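Local coordinates for probable outer membrane protein (Pseudomonas aeruginosa, PDB 3DWO) that probably carries long-chain fatty acids or other hydrophobic compounds across the outer membrane as a beta-barrel channel of the FadL family, at residues 306-311 with 333-338; 359-364 with 375-380; 230-235 with 284-289. One frame throughout, in Å; residues are numbered along the deposited sequence.

Interaction 1. Residues 306-311 with 333-338; sequences ATWTEW and YRNTWT. With C8E ((hydroxyethyloxy)tri(ethyloxy)octane), chain I; C8E ((hydroxyethyloxy)tri(ethyloxy)octane), chain D; C8E ((hydroxyethyloxy)tri(ethyloxy)octane), chain K.
A306 CB lies 4.1 Å from CZ3 of W337, while its CA-H faces the carbonyl of T338. T307 and T338 form an antiparallel hydrogen-bonded pair of the FadL-type beta-barrel wall; T307 N reaches T338 O at 2.9 Å, and a water that donates to T338 O also lies within bonding distance of T307 OG1. W308 stands on the other side of the sheet, its ring anti to the backbone N (chi1 174°), and sets CB over the face of the W337 six-membered ring, 3.9 Å from its centroid. The two indole planes meet at 57°, and both meet bound detergent: W337 carries C4 of one C8E on its opposite face, and a second C8E lays C5 over one face of W308, 3.6 Å from CD2. T309 and T336 form the next hydrogen-bonded pair, methyl CG2 of T336 pressing against T309 CB. E310 is the centre of an inverse gamma turn, just past that pair; a water links E310 OE2 (3.0 Å) to N335 ND2 (2.9 Å), while N335 OD1 accepts from the backbone N of S312. W311 closes the walk: the edge of Y333 points at the face of its six-membered ring, CD2 of Y333 coming within 3.3 Å of W311 CE3, and T336 CG2 sits at the indole edge. Strand 300-309 is flanked by 336-346 here and by 287-295 on its other side, where W308 and E310 bond to A288 and A286. T336 OG1 bonds to the carbonyl of Q361, just after strand 351-360, and F3 meets the W311 ring edge-to-face.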
loop_
_atom_site.group_PDB
_atom_site.type_symbol
_atom_site.label_atom_id
_atom_site.label_comp_id
_atom_site.label_asym_id
_atom_site.label_seq_id
_atom_site.Cartn_x
_atom_site.Cartn_y
_atom_site.Cartn_z
ATOM N N ALA A 306 8.887 10.135 -13.415
ATOM C CA ALA A 306 7.456 10.011 -13.680
ATOM C C ALA A 306 7.085 8.541 -13.647
ATOM O O ALA A 306 7.579 7.753 -14.457
ATOM C CB ALA A 306 7.114 10.599 -15.040
ATOM N N THR A 307 6.222 8.163 -12.710
ATOM C CA THR A 307 5.808 6.771 -12.613
ATOM C C THR A 307 4.319 6.604 -12.878
ATOM O O THR A 307 3.485 7.257 -12.250
ATOM C CB THR A 307 6.148 6.173 -11.226
ATOM O OG1 THR A 307 7.568 6.162 -11.047
ATOM C CG2 THR A 307 5.623 4.749 -11.109
ATOM N N TRP A 308 4.003 5.729 -13.828
ATOM C CA TRP A 308 2.625 5.434 -14.192
ATOM C C TRP A 308 2.279 4.095 -13.570
ATOM O O TRP A 308 2.861 3.074 -13.928
ATOM C CB TRP A 308 2.481 5.331 -15.711
ATOM C CG TRP A 308 1.118 4.893 -16.173
ATOM C CD1 TRP A 308 -0.012 5.661 -16.255
ATOM C CD2 TRP A 308 0.752 3.589 -16.635
ATOM N NE1 TRP A 308 -1.057 4.914 -16.747
ATOM C CE2 TRP A 308 -0.616 3.639 -16.988
ATOM C CE3 TRP A 308 1.447 2.382 -16.786
ATOM C CZ2 TRP A 308 -1.305 2.524 -17.487
ATOM C CZ3 TRP A 308 0.762 1.270 -17.284
ATOM C CH2 TRP A 308 -0.602 1.353 -17.628
ATOM N N THR A 309 1.340 4.091 -12.634
ATOM C CA THR A 309 0.956 2.845 -11.991
ATOM C C THR A 309 -0.391 2.382 -12.522
ATOM O O THR A 309 -1.363 3.140 -12.515
ATOM C CB THR A 309 0.893 3.023 -10.473
ATOM O OG1 THR A 309 2.153 3.526 -10.019
ATOM C CG2 THR A 309 0.618 1.691 -9.783
ATOM N N GLU A 310 -0.438 1.139 -12.993
ATOM C CA GLU A 310 -1.663 0.579 -13.551
ATOM C C GLU A 310 -2.592 0.053 -12.458
ATOM O O GLU A 310 -2.911 -1.133 -12.400
ATOM C CB GLU A 310 -1.313 -0.534 -14.547
ATOM C CG GLU A 310 -2.491 -1.002 -15.390
ATOM C CD GLU A 310 -2.071 -1.928 -16.523
ATOM O OE1 GLU A 310 -1.265 -2.855 -16.283
ATOM O OE2 GLU A 310 -2.560 -1.732 -17.654
ATOM N N TRP A 311 -3.014 0.958 -11.587
ATOM C CA TRP A 311 -3.898 0.620 -10.485
ATOM C C TRP A 311 -5.263 0.170 -10.981
ATOM O O TRP A 311 -6.071 -0.345 -10.212
ATOM C CB TRP A 311 -4.082 1.832 -9.566
ATOM C CG TRP A 311 -3.145 1.886 -8.407
ATOM C CD1 TRP A 311 -2.187 2.830 -8.167
ATOM C CD2 TRP A 311 -3.134 1.006 -7.274
ATOM N NE1 TRP A 311 -1.584 2.597 -6.949
ATOM C CE2 TRP A 311 -2.146 1.485 -6.382
ATOM C CE3 TRP A 311 -3.864 -0.139 -6.927
ATOM C CZ2 TRP A 311 -1.873 0.860 -5.161
ATOM C CZ3 TRP A 311 -3.593 -0.765 -5.712
ATOM C CH2 TRP A 311 -2.602 -0.260 -4.842
ATOM N N TYR A 333 -10.352 1.236 -9.051
ATOM C CA TYR A 333 -9.243 2.181 -8.956
ATOM C C TYR A 333 -8.863 2.689 -10.343
ATOM O O TYR A 333 -9.060 1.996 -11.338
ATOM C CB TYR A 333 -8.025 1.494 -8.340
ATOM C CG TYR A 333 -7.977 1.498 -6.831
ATOM C CD1 TYR A 333 -9.137 1.633 -6.064
ATOM C CD2 TYR A 333 -6.765 1.348 -6.167
ATOM C CE1 TYR A 333 -9.080 1.623 -4.665
ATOM C CE2 TYR A 333 -6.696 1.333 -4.779
ATOM C CZ TYR A 333 -7.851 1.473 -4.034
ATOM O OH TYR A 333 -7.756 1.488 -2.660
ATOM N N ARG A 334 -8.302 3.890 -10.396
ATOM C CA ARG A 334 -7.872 4.487 -11.656
ATOM C C ARG A 334 -6.350 4.418 -11.765
ATOM O O ARG A 334 -5.645 4.393 -10.751
ATOM C CB ARG A 334 -8.306 5.962 -11.726
ATOM C CG ARG A 334 -7.736 6.815 -10.601
ATOM C CD ARG A 334 -7.911 8.327 -10.807
ATOM N NE ARG A 334 -7.262 9.084 -9.728
ATOM C CZ ARG A 334 -7.159 10.411 -9.683
ATOM N NH1 ARG A 334 -7.660 11.160 -10.660
ATOM N NH2 ARG A 334 -6.548 10.995 -8.657
ATOM N N ASN A 335 -5.842 4.382 -12.994
ATOM C CA ASN A 335 -4.400 4.368 -13.195
ATOM C C ASN A 335 -3.895 5.684 -12.627
ATOM O O ASN A 335 -4.643 6.662 -12.562
ATOM C CB ASN A 335 -4.052 4.256 -14.674
ATOM C CG ASN A 335 -4.370 2.894 -15.234
ATOM O OD1 ASN A 335 -4.396 1.903 -14.500
ATOM N ND2 ASN A 335 -4.597 2.827 -16.539
ATOM N N THR A 336 -2.627 5.728 -12.242
ATOM C CA THR A 336 -2.108 6.933 -11.625
ATOM C C THR A 336 -0.722 7.390 -12.088
ATOM O O THR A 336 0.023 6.635 -12.716
ATOM C CB THR A 336 -2.077 6.732 -10.107
ATOM O OG1 THR A 336 -1.878 7.991 -9.461
ATOM C CG2 THR A 336 -0.949 5.794 -9.731
ATOM N N TRP A 337 -0.395 8.639 -11.767
ATOM C CA TRP A 337 0.897 9.226 -12.106
ATOM C C TRP A 337 1.524 9.775 -10.837
ATOM O O TRP A 337 0.824 10.212 -9.928
ATOM C CB TRP A 337 0.752 10.390 -13.102
ATOM C CG TRP A 337 0.548 9.991 -14.533
ATOM C CD1 TRP A 337 -0.637 9.929 -15.208
ATOM C CD2 TRP A 337 1.559 9.586 -15.462
ATOM N NE1 TRP A 337 -0.429 9.509 -16.500
ATOM C CE2 TRP A 337 0.912 9.291 -16.683
ATOM C CE3 TRP A 337 2.951 9.442 -15.382
ATOM C CZ2 TRP A 337 1.608 8.859 -17.814
ATOM C CZ3 TRP A 337 3.643 9.011 -16.503
ATOM C CH2 TRP A 337 2.971 8.725 -17.706
ATOM N N THR A 338 2.847 9.747 -10.782
ATOM C CA THR A 338 3.574 10.285 -9.648
ATOM C C THR A 338 4.817 10.959 -10.229
ATOM O O THR A 338 5.667 10.314 -10.843
ATOM C CB THR A 338 3.927 9.167 -8.612
ATOM O OG1 THR A 338 4.877 9.662 -7.655
ATOM C CG2 THR A 338 4.476 7.957 -9.299
HETATM C C2 C8E I . -1.067 6.021 -20.661
HETATM C C3 C8E I . -0.177 4.877 -20.459
HETATM C C4 C8E I . 1.177 5.333 -20.720
HETATM C C5 C8E I . 2.104 4.694 -19.750
HETATM C C6 C8E I . 3.480 4.854 -20.183
HETATM C C7 C8E I . 4.023 5.522 -19.012
HETATM C C8 C8E I . 5.491 5.386 -19.004
HETATM O O9 C8E I . 6.390 6.051 -18.136
HETATM C C1 C8E D . -10.385 2.584 -1.195
HETATM C C2 C8E D . -10.380 1.384 -0.367
HETATM C C3 C8E D . -9.783 0.204 -0.978
HETATM C C4 C8E D . -9.783 -0.844 0.027
HETATM C C5 C8E D . -8.772 -1.865 -0.344
HETATM C C6 C8E D . -8.411 -2.659 0.816
HETATM C C7 C8E D . -7.900 -3.848 0.158
HETATM C C8 C8E D . -6.712 -4.341 0.895
HETATM O O9 C8E D . -6.472 -5.669 1.338
HETATM C C10 C8E D . -7.381 -6.262 2.246
HETATM C C11 C8E D . -6.857 -7.640 2.502
HETATM O O12 C8E D . -7.511 -8.597 1.651
HETATM C C13 C8E D . -8.376 -9.563 2.325
HETATM C C14 C8E D . -9.867 -9.341 2.732
HETATM O O15 C8E D . -11.067 -10.137 2.493
HETATM C C16 C8E D . -11.734 -9.760 1.271
HETATM C C17 C8E D . -12.805 -8.664 1.431
HETATM O O18 C8E D . -13.376 -8.292 2.704
HETATM C C19 C8E D . -14.569 -9.048 3.043
HETATM C C20 C8E D . -15.953 -8.372 3.370
HETATM O O21 C8E D . -16.288 -8.097 4.739
HETATM C C1 C8E K . -1.576 15.031 -14.098
HETATM C C2 C8E K . -0.289 14.590 -14.618
HETATM C C3 C8E K . -0.294 14.236 -16.038
HETATM C C4 C8E K . 0.770 13.269 -16.240
HETATM C C5 C8E K . 1.571 13.660 -17.427
HETATM C C6 C8E K . 2.988 13.587 -17.118
HETATM C C7 C8E K . 3.458 12.829 -18.264
HETATM C C8 C8E K . 4.893 12.543 -18.090
HETATM O O HOH W 1 8.142 9.234 -10.056
HETATM O O HOH W 2 -4.603 0.380 -18.061
#

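Interaction 2. Residues 359-364 with 375-380; sequences YDQTPT and DGDRYF. With C8E ((hydroxyethyloxy)tri(ethyloxy)octane), chain F; C8E ((hydroxyethyloxy)tri(ethyloxy)octane), chain E.
Y359 and Y379 cross obliquely, CD2 of Y359 lying 3.9 Å from CE1 of Y379, and one C8E detergent serves both rings: its C11 lies over a face of Y379 but at the edge of Y359. The R378 guanidinium has C17 of a second C8E over one face and the D375 carboxylate at its edge. These groups decorate an antiparallel strand pair of the FadL-type barrel wall, Y359 with Y379 and D360 with R378, which then opens into loop. D360 and R378 exchange two nearly straight backbone bonds, and their side chains run alongside each other on the face opposite the tyrosines. R378 bends at chi2 (85°), which turns its NE and NH2 back to D375 OD2, at 3.0 Å and 2.9 Å; D360 OD2 approaches NH1 only at long range and well out of the guanidinium plane, a charge contact without a directed N-H. Two carboxylates thus share one arginine, which probably helps keep both ionised, and the terminal amine of A1 adds weak bonds to each OD2. Past the strand, D377 takes over as a side-chain bridge: its OD1 receives T362 N at 2.9 Å nearly along the C-O axis, and its OD2 a weak bond from the Y359 hydroxyl. Outside the pair, Q361 OE1 accepts from W337 N in strand 336-346. T362 OG1 receives T364 N, an ST turn, and itself donates to D375 OD1 at 2.6 Å, approaching from 49° above the carboxylate plane.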
loop_
_atom_site.group_PDB
_atom_site.type_symbol
_atom_site.label_atom_id
_atom_site.label_comp_id
_atom_site.label_asym_id
_atom_site.label_seq_id
_atom_site.Cartn_x
_atom_site.Cartn_y
_atom_site.Cartn_z
ATOM N N TYR A 359 4.591 14.774 -6.585
ATOM C CA TYR A 359 3.143 14.827 -6.660
ATOM C C TYR A 359 2.715 13.395 -6.922
ATOM O O TYR A 359 3.169 12.773 -7.878
ATOM C CB TYR A 359 2.690 15.744 -7.792
ATOM C CG TYR A 359 1.244 15.545 -8.171
ATOM C CD1 TYR A 359 0.900 14.948 -9.383
ATOM C CD2 TYR A 359 0.219 15.908 -7.302
ATOM C CE1 TYR A 359 -0.426 14.713 -9.722
ATOM C CE2 TYR A 359 -1.119 15.677 -7.632
ATOM C CZ TYR A 359 -1.430 15.076 -8.843
ATOM O OH TYR A 359 -2.743 14.821 -9.173
ATOM N N ASP A 360 1.844 12.876 -6.067
ATOM C CA ASP A 360 1.399 11.498 -6.179
ATOM C C ASP A 360 -0.124 11.375 -6.186
ATOM O O ASP A 360 -0.778 11.666 -5.189
ATOM C CB ASP A 360 2.004 10.710 -5.015
ATOM C CG ASP A 360 1.864 9.218 -5.176
ATOM O OD1 ASP A 360 2.081 8.707 -6.295
ATOM O OD2 ASP A 360 1.553 8.553 -4.169
ATOM N N GLN A 361 -0.681 10.937 -7.316
ATOM C CA GLN A 361 -2.130 10.789 -7.448
ATOM C C GLN A 361 -2.664 9.551 -6.753
ATOM O O GLN A 361 -2.060 8.484 -6.822
ATOM C CB GLN A 361 -2.548 10.682 -8.913
ATOM C CG GLN A 361 -2.291 11.881 -9.772
ATOM C CD GLN A 361 -2.863 11.681 -11.156
ATOM O OE1 GLN A 361 -2.718 10.612 -11.748
ATOM N NE2 GLN A 361 -3.518 12.709 -11.684
ATOM N N THR A 362 -3.816 9.694 -6.107
ATOM C CA THR A 362 -4.441 8.566 -5.441
ATOM C C THR A 362 -5.240 7.803 -6.488
ATOM O O THR A 362 -5.822 8.407 -7.388
ATOM C CB THR A 362 -5.409 9.025 -4.345
ATOM O OG1 THR A 362 -6.011 7.877 -3.737
ATOM C CG2 THR A 362 -6.510 9.916 -4.938
ATOM N N PRO A 363 -5.257 6.463 -6.402
ATOM C CA PRO A 363 -6.007 5.646 -7.362
ATOM C C PRO A 363 -7.470 5.499 -6.938
ATOM O O PRO A 363 -8.299 4.979 -7.689
ATOM C CB PRO A 363 -5.260 4.317 -7.338
ATOM C CG PRO A 363 -4.849 4.218 -5.904
ATOM C CD PRO A 363 -4.344 5.620 -5.604
ATOM N N THR A 364 -7.783 5.954 -5.728
ATOM C CA THR A 364 -9.150 5.866 -5.225
ATOM C C THR A 364 -9.993 6.949 -5.889
ATOM O O THR A 364 -9.457 7.900 -6.451
ATOM C CB THR A 364 -9.201 6.082 -3.694
ATOM O OG1 THR A 364 -8.734 7.402 -3.378
ATOM C CG2 THR A 364 -8.312 5.051 -2.972
ATOM N N ASP A 375 -7.429 7.610 1.072
ATOM C CA ASP A 375 -6.426 8.602 0.696
ATOM C C ASP A 375 -6.810 9.492 -0.480
ATOM O O ASP A 375 -7.834 9.291 -1.134
ATOM C CB ASP A 375 -5.055 7.940 0.447
ATOM C CG ASP A 375 -4.924 7.355 -0.930
ATOM O OD1 ASP A 375 -5.898 6.737 -1.406
ATOM O OD2 ASP A 375 -3.837 7.500 -1.532
ATOM N N GLY A 376 -5.984 10.503 -0.708
ATOM C CA GLY A 376 -6.208 11.439 -1.790
ATOM C C GLY A 376 -4.854 11.787 -2.362
ATOM O O GLY A 376 -3.834 11.241 -1.919
ATOM N N ASP A 377 -4.828 12.675 -3.348
ATOM C CA ASP A 377 -3.565 13.072 -3.953
ATOM C C ASP A 377 -2.627 13.559 -2.850
ATOM O O ASP A 377 -3.078 14.167 -1.881
ATOM C CB ASP A 377 -3.800 14.182 -4.980
ATOM C CG ASP A 377 -4.626 13.715 -6.164
ATOM O OD1 ASP A 377 -4.714 12.487 -6.380
ATOM O OD2 ASP A 377 -5.173 14.572 -6.891
ATOM N N ARG A 378 -1.333 13.278 -2.982
ATOM C CA ARG A 378 -0.371 13.711 -1.970
ATOM C C ARG A 378 0.743 14.563 -2.553
ATOM O O ARG A 378 1.099 14.438 -3.726
ATOM C CB ARG A 378 0.318 12.524 -1.279
ATOM C CG ARG A 378 -0.561 11.403 -0.764
ATOM C CD ARG A 378 -0.860 10.390 -1.851
ATOM N NE ARG A 378 -1.409 9.159 -1.292
ATOM C CZ ARG A 378 -0.690 8.256 -0.634
ATOM N NH1 ARG A 378 0.611 8.442 -0.454
ATOM N NH2 ARG A 378 -1.269 7.167 -0.146
ATOM N N TYR A 379 1.285 15.439 -1.715
ATOM C CA TYR A 379 2.422 16.259 -2.091
ATOM C C TYR A 379 3.511 15.768 -1.145
ATOM O O TYR A 379 3.292 15.683 0.064
ATOM C CB TYR A 379 2.167 17.747 -1.837
ATOM C CG TYR A 379 1.601 18.509 -3.012
ATOM C CD1 TYR A 379 2.029 18.250 -4.314
ATOM C CD2 TYR A 379 0.668 19.525 -2.817
ATOM C CE1 TYR A 379 1.540 18.983 -5.390
ATOM C CE2 TYR A 379 0.174 20.267 -3.883
ATOM C CZ TYR A 379 0.611 19.991 -5.165
ATOM O OH TYR A 379 0.111 20.722 -6.218
ATOM N N PHE A 380 4.670 15.421 -1.687
ATOM C CA PHE A 380 5.774 14.947 -0.862
ATOM C C PHE A 380 6.870 16.008 -0.794
ATOM O O PHE A 380 7.259 16.575 -1.820
ATOM C CB PHE A 380 6.555 13.697 -1.367
ATOM C CG PHE A 380 5.872 12.440 -1.226
ATOM C CD1 PHE A 380 6.531 11.346 -0.671
ATOM C CD2 PHE A 380 4.593 12.256 -1.744
ATOM C CE1 PHE A 380 5.926 10.087 -0.631
ATOM C CE2 PHE A 380 3.980 11.000 -1.709
ATOM C CZ PHE A 380 4.650 9.913 -1.152
HETATM C C2 C8E F . 1.460 21.829 1.199
HETATM C C3 C8E F . 0.217 22.343 0.623
HETATM C C4 C8E F . -0.879 21.568 1.194
HETATM C C5 C8E F . -1.775 21.099 0.091
HETATM C C6 C8E F . -2.454 19.850 0.438
HETATM C C7 C8E F . -1.686 18.890 -0.351
HETATM C C8 C8E F . -2.585 17.928 -1.038
HETATM O O9 C8E F . -2.459 17.464 -2.379
HETATM C C10 C8E F . -2.521 18.405 -3.435
HETATM C C11 C8E F . -2.339 17.628 -4.707
HETATM C C1 C8E E . 2.680 -2.795 8.379
HETATM C C2 C8E E . 1.963 -1.687 7.764
HETATM C C3 C8E E . 2.440 -1.324 6.433
HETATM C C4 C8E E . 3.344 -0.197 6.584
HETATM C C5 C8E E . 3.030 0.807 5.547
HETATM C C6 C8E E . 4.155 1.698 5.370
HETATM C C7 C8E E . 3.543 2.711 4.535
HETATM C C8 C8E E . 3.963 4.026 5.035
HETATM O O9 C8E E . 3.974 5.246 4.326
HETATM C C10 C8E E . 4.760 5.375 3.160
HETATM C C11 C8E E . 4.509 6.775 2.692
HETATM O O12 C8E E . 3.102 7.002 2.475
HETATM C C13 C8E E . 2.710 8.399 2.357
HETATM C C14 C8E E . 1.335 9.008 2.777
HETATM O O15 C8E E . 0.574 8.898 4.014
HETATM C C16 C8E E . -0.326 7.772 3.968
HETATM C C17 C8E E . -1.723 8.092 3.411
HETATM O O18 C8E E . -2.902 8.164 4.237
HETATM C C19 C8E E . -3.578 6.880 4.350
HETATM C C20 C8E E . -5.006 6.594 3.759
HETATM O O21 C8E E . -5.108 5.810 2.567
#

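Interaction 3. Residues 230-235 with 284-289; sequences FAYHAK and IPAYAS
H233 and Y287 make the tight part of this contact. Their rings lie almost parallel (planes at 4°) but slid apart, so that the phenol OH of Y287 sits over the centre of the imidazole, 3.4 Å from CD2, while H233 CB lies over the Y287 face, 3.7 Å from its centroid. Y287 reaches this place with its ring between backbone N and carbonyl carbon (chi1 62°), folded across the hydrogen-bonded pair it forms with H233. Between the two backbones, H233 N meets Y287 O at 2.9 Å in an almost straight bond; A231 and S289 repeat the paired bonds two residues along. F215 stacks on H233 and F31 meets it edge-to-face, making an aromatic cluster on this face of the barrel strand.

The other face is looser. There the F230 and Y232 rings meet only the small methyls of A288 and A286 as apolar partners across the contact: A288 CB lies at the edge of the Y232 ring, 3.9 Å from CD1, and A286 CB lies 3.6 Å from Y232 OH. Around A234 and K235 no N-H...O bond joins the segments, and the exposed lysine chain leads away. A water donates to both A234 O and P285 O, bridging the two chains where direct pairing is interrupted; it resumes between I284 and I236. Direct backbone bonds and a near-parallel ring pair thus hold the H233-Y287 region, against a water-mediated carbonyl pair at the exposed end.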
loop_
_atom_site.group_PDB
_atom_site.type_symbol
_atom_site.label_atom_id
_atom_site.label_comp_id
_atom_site.label_asym_id
_atom_site.label_seq_id
_atom_site.Cartn_x
_atom_site.Cartn_y
_atom_site.Cartn_z
ATOM N N PHE A 230 14.280 3.661 -18.120
ATOM C CA PHE A 230 12.918 3.191 -18.239
ATOM C C PHE A 230 12.856 1.870 -17.494
ATOM O O PHE A 230 13.655 0.964 -17.749
ATOM C CB PHE A 230 12.527 2.963 -19.694
ATOM C CG PHE A 230 11.115 2.501 -19.858
ATOM C CD1 PHE A 230 10.060 3.389 -19.689
ATOM C CD2 PHE A 230 10.833 1.163 -20.112
ATOM C CE1 PHE A 230 8.741 2.954 -19.769
ATOM C CE2 PHE A 230 9.517 0.715 -20.192
ATOM C CZ PHE A 230 8.469 1.612 -20.021
ATOM N N ALA A 231 11.913 1.764 -16.568
ATOM C CA ALA A 231 11.768 0.548 -15.789
ATOM C C ALA A 231 10.328 0.075 -15.815
ATOM O O ALA A 231 9.394 0.877 -15.754
ATOM C CB ALA A 231 12.216 0.792 -14.347
ATOM N N TYR A 232 10.150 -1.234 -15.914
ATOM C CA TYR A 232 8.816 -1.797 -15.925
ATOM C C TYR A 232 8.700 -2.960 -14.953
ATOM O O TYR A 232 9.513 -3.891 -14.973
ATOM C CB TYR A 232 8.441 -2.281 -17.323
ATOM C CG TYR A 232 7.030 -2.817 -17.388
ATOM C CD1 TYR A 232 5.937 -1.952 -17.388
ATOM C CD2 TYR A 232 6.784 -4.190 -17.406
ATOM C CE1 TYR A 232 4.629 -2.442 -17.404
ATOM C CE2 TYR A 232 5.481 -4.689 -17.421
ATOM C CZ TYR A 232 4.413 -3.805 -17.419
ATOM O OH TYR A 232 3.125 -4.286 -17.433
ATOM N N HIS A 233 7.690 -2.888 -14.092
ATOM C CA HIS A 233 7.413 -3.938 -13.122
ATOM C C HIS A 233 6.052 -4.501 -13.493
ATOM O O HIS A 233 5.043 -3.796 -13.442
ATOM C CB HIS A 233 7.399 -3.376 -11.696
ATOM C CG HIS A 233 8.765 -3.093 -11.150
ATOM N ND1 HIS A 233 9.560 -2.070 -11.623
ATOM C CD2 HIS A 233 9.494 -3.727 -10.201
ATOM C CE1 HIS A 233 10.720 -2.086 -10.990
ATOM N NE2 HIS A 233 10.706 -3.082 -10.122
ATOM N N ALA A 234 6.030 -5.767 -13.893
ATOM C CA ALA A 234 4.788 -6.398 -14.301
ATOM C C ALA A 234 3.879 -6.650 -13.109
ATOM O O ALA A 234 4.341 -6.751 -11.973
ATOM C CB ALA A 234 5.084 -7.716 -15.033
ATOM N N LYS A 235 2.581 -6.738 -13.374
ATOM C CA LYS A 235 1.610 -7.010 -12.325
ATOM C C LYS A 235 1.929 -8.376 -11.738
ATOM O O LYS A 235 2.329 -9.291 -12.462
ATOM C CB LYS A 235 0.190 -7.026 -12.895
ATOM C CG LYS A 235 -0.863 -7.454 -11.889
ATOM C CD LYS A 235 -2.255 -7.192 -12.408
ATOM C CE LYS A 235 -2.558 -8.034 -13.628
ATOM N NZ LYS A 235 -3.857 -7.636 -14.221
ATOM N N ILE A 284 -0.650 -7.345 -7.243
ATOM C CA ILE A 284 0.178 -6.164 -7.066
ATOM C C ILE A 284 0.210 -5.508 -8.444
ATOM O O ILE A 284 0.689 -6.096 -9.412
ATOM C CB ILE A 284 1.597 -6.550 -6.615
ATOM C CG1 ILE A 284 1.509 -7.380 -5.331
ATOM C CG2 ILE A 284 2.431 -5.296 -6.364
ATOM C CD1 ILE A 284 2.848 -7.850 -4.799
ATOM N N PRO A 285 -0.305 -4.276 -8.550
ATOM C CA PRO A 285 -0.347 -3.547 -9.819
ATOM C C PRO A 285 0.976 -3.338 -10.548
ATOM O O PRO A 285 2.025 -3.161 -9.936
ATOM C CB PRO A 285 -1.018 -2.228 -9.438
ATOM C CG PRO A 285 -0.595 -2.041 -8.022
ATOM C CD PRO A 285 -0.749 -3.416 -7.439
ATOM N N ALA A 286 0.898 -3.370 -11.874
ATOM C CA ALA A 286 2.053 -3.158 -12.729
ATOM C C ALA A 286 2.316 -1.663 -12.756
ATOM O O ALA A 286 1.406 -0.865 -12.545
ATOM C CB ALA A 286 1.757 -3.654 -14.145
ATOM N N TYR A 287 3.565 -1.282 -12.992
ATOM C CA TYR A 287 3.893 0.126 -13.084
ATOM C C TYR A 287 5.166 0.326 -13.884
ATOM O O TYR A 287 5.990 -0.579 -13.993
ATOM C CB TYR A 287 4.037 0.759 -11.694
ATOM C CG TYR A 287 5.139 0.193 -10.831
ATOM C CD1 TYR A 287 4.912 -0.916 -10.016
ATOM C CD2 TYR A 287 6.393 0.799 -10.790
ATOM C CE1 TYR A 287 5.904 -1.402 -9.173
ATOM C CE2 TYR A 287 7.395 0.321 -9.954
ATOM C CZ TYR A 287 7.143 -0.779 -9.143
ATOM O OH TYR A 287 8.121 -1.240 -8.289
ATOM N N ALA A 288 5.306 1.516 -14.453
ATOM C CA ALA A 288 6.467 1.861 -15.258
ATOM C C ALA A 288 6.948 3.236 -14.832
ATOM O O ALA A 288 6.142 4.110 -14.517
ATOM C CB ALA A 288 6.090 1.872 -16.740
ATOM N N SER A 289 8.258 3.428 -14.819
ATOM C CA SER A 289 8.809 4.717 -14.427
ATOM C C SER A 289 9.894 5.189 -15.382
ATOM O O SER A 289 10.708 4.402 -15.866
ATOM C CB SER A 289 9.359 4.646 -12.998
ATOM O OG SER A 289 10.227 3.539 -12.839
HETATM O O HOH W 3 4.471 -4.811 -9.740
#

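How the interactions relate
All three contacts belong to one curved barrel wall, in the strand order 226-248, 287-295, 300-309, 336-346, 351-360, 378-388. Interaction 1 sits in the middle, its centre about 10 Å from that of each of the others. It packs on interaction 3 through W308 O and Y287 CB (3.4 Å), and joins interaction 2 through W311 CG and P363 CB (3.4 Å) and a probable hydrogen bond from R334 NE to T362 O (2.8 Å). Interactions 2 and 3 do not touch; their nearest atoms are about 8 Å apart. C8E lies on both faces of the wall: on W308, W337, Y359 and Y379, with another about 4 Å from F230, and on D375 and R378, whose polar face probably lines the barrel interior, consistent with a channel for hydrophobic compounds.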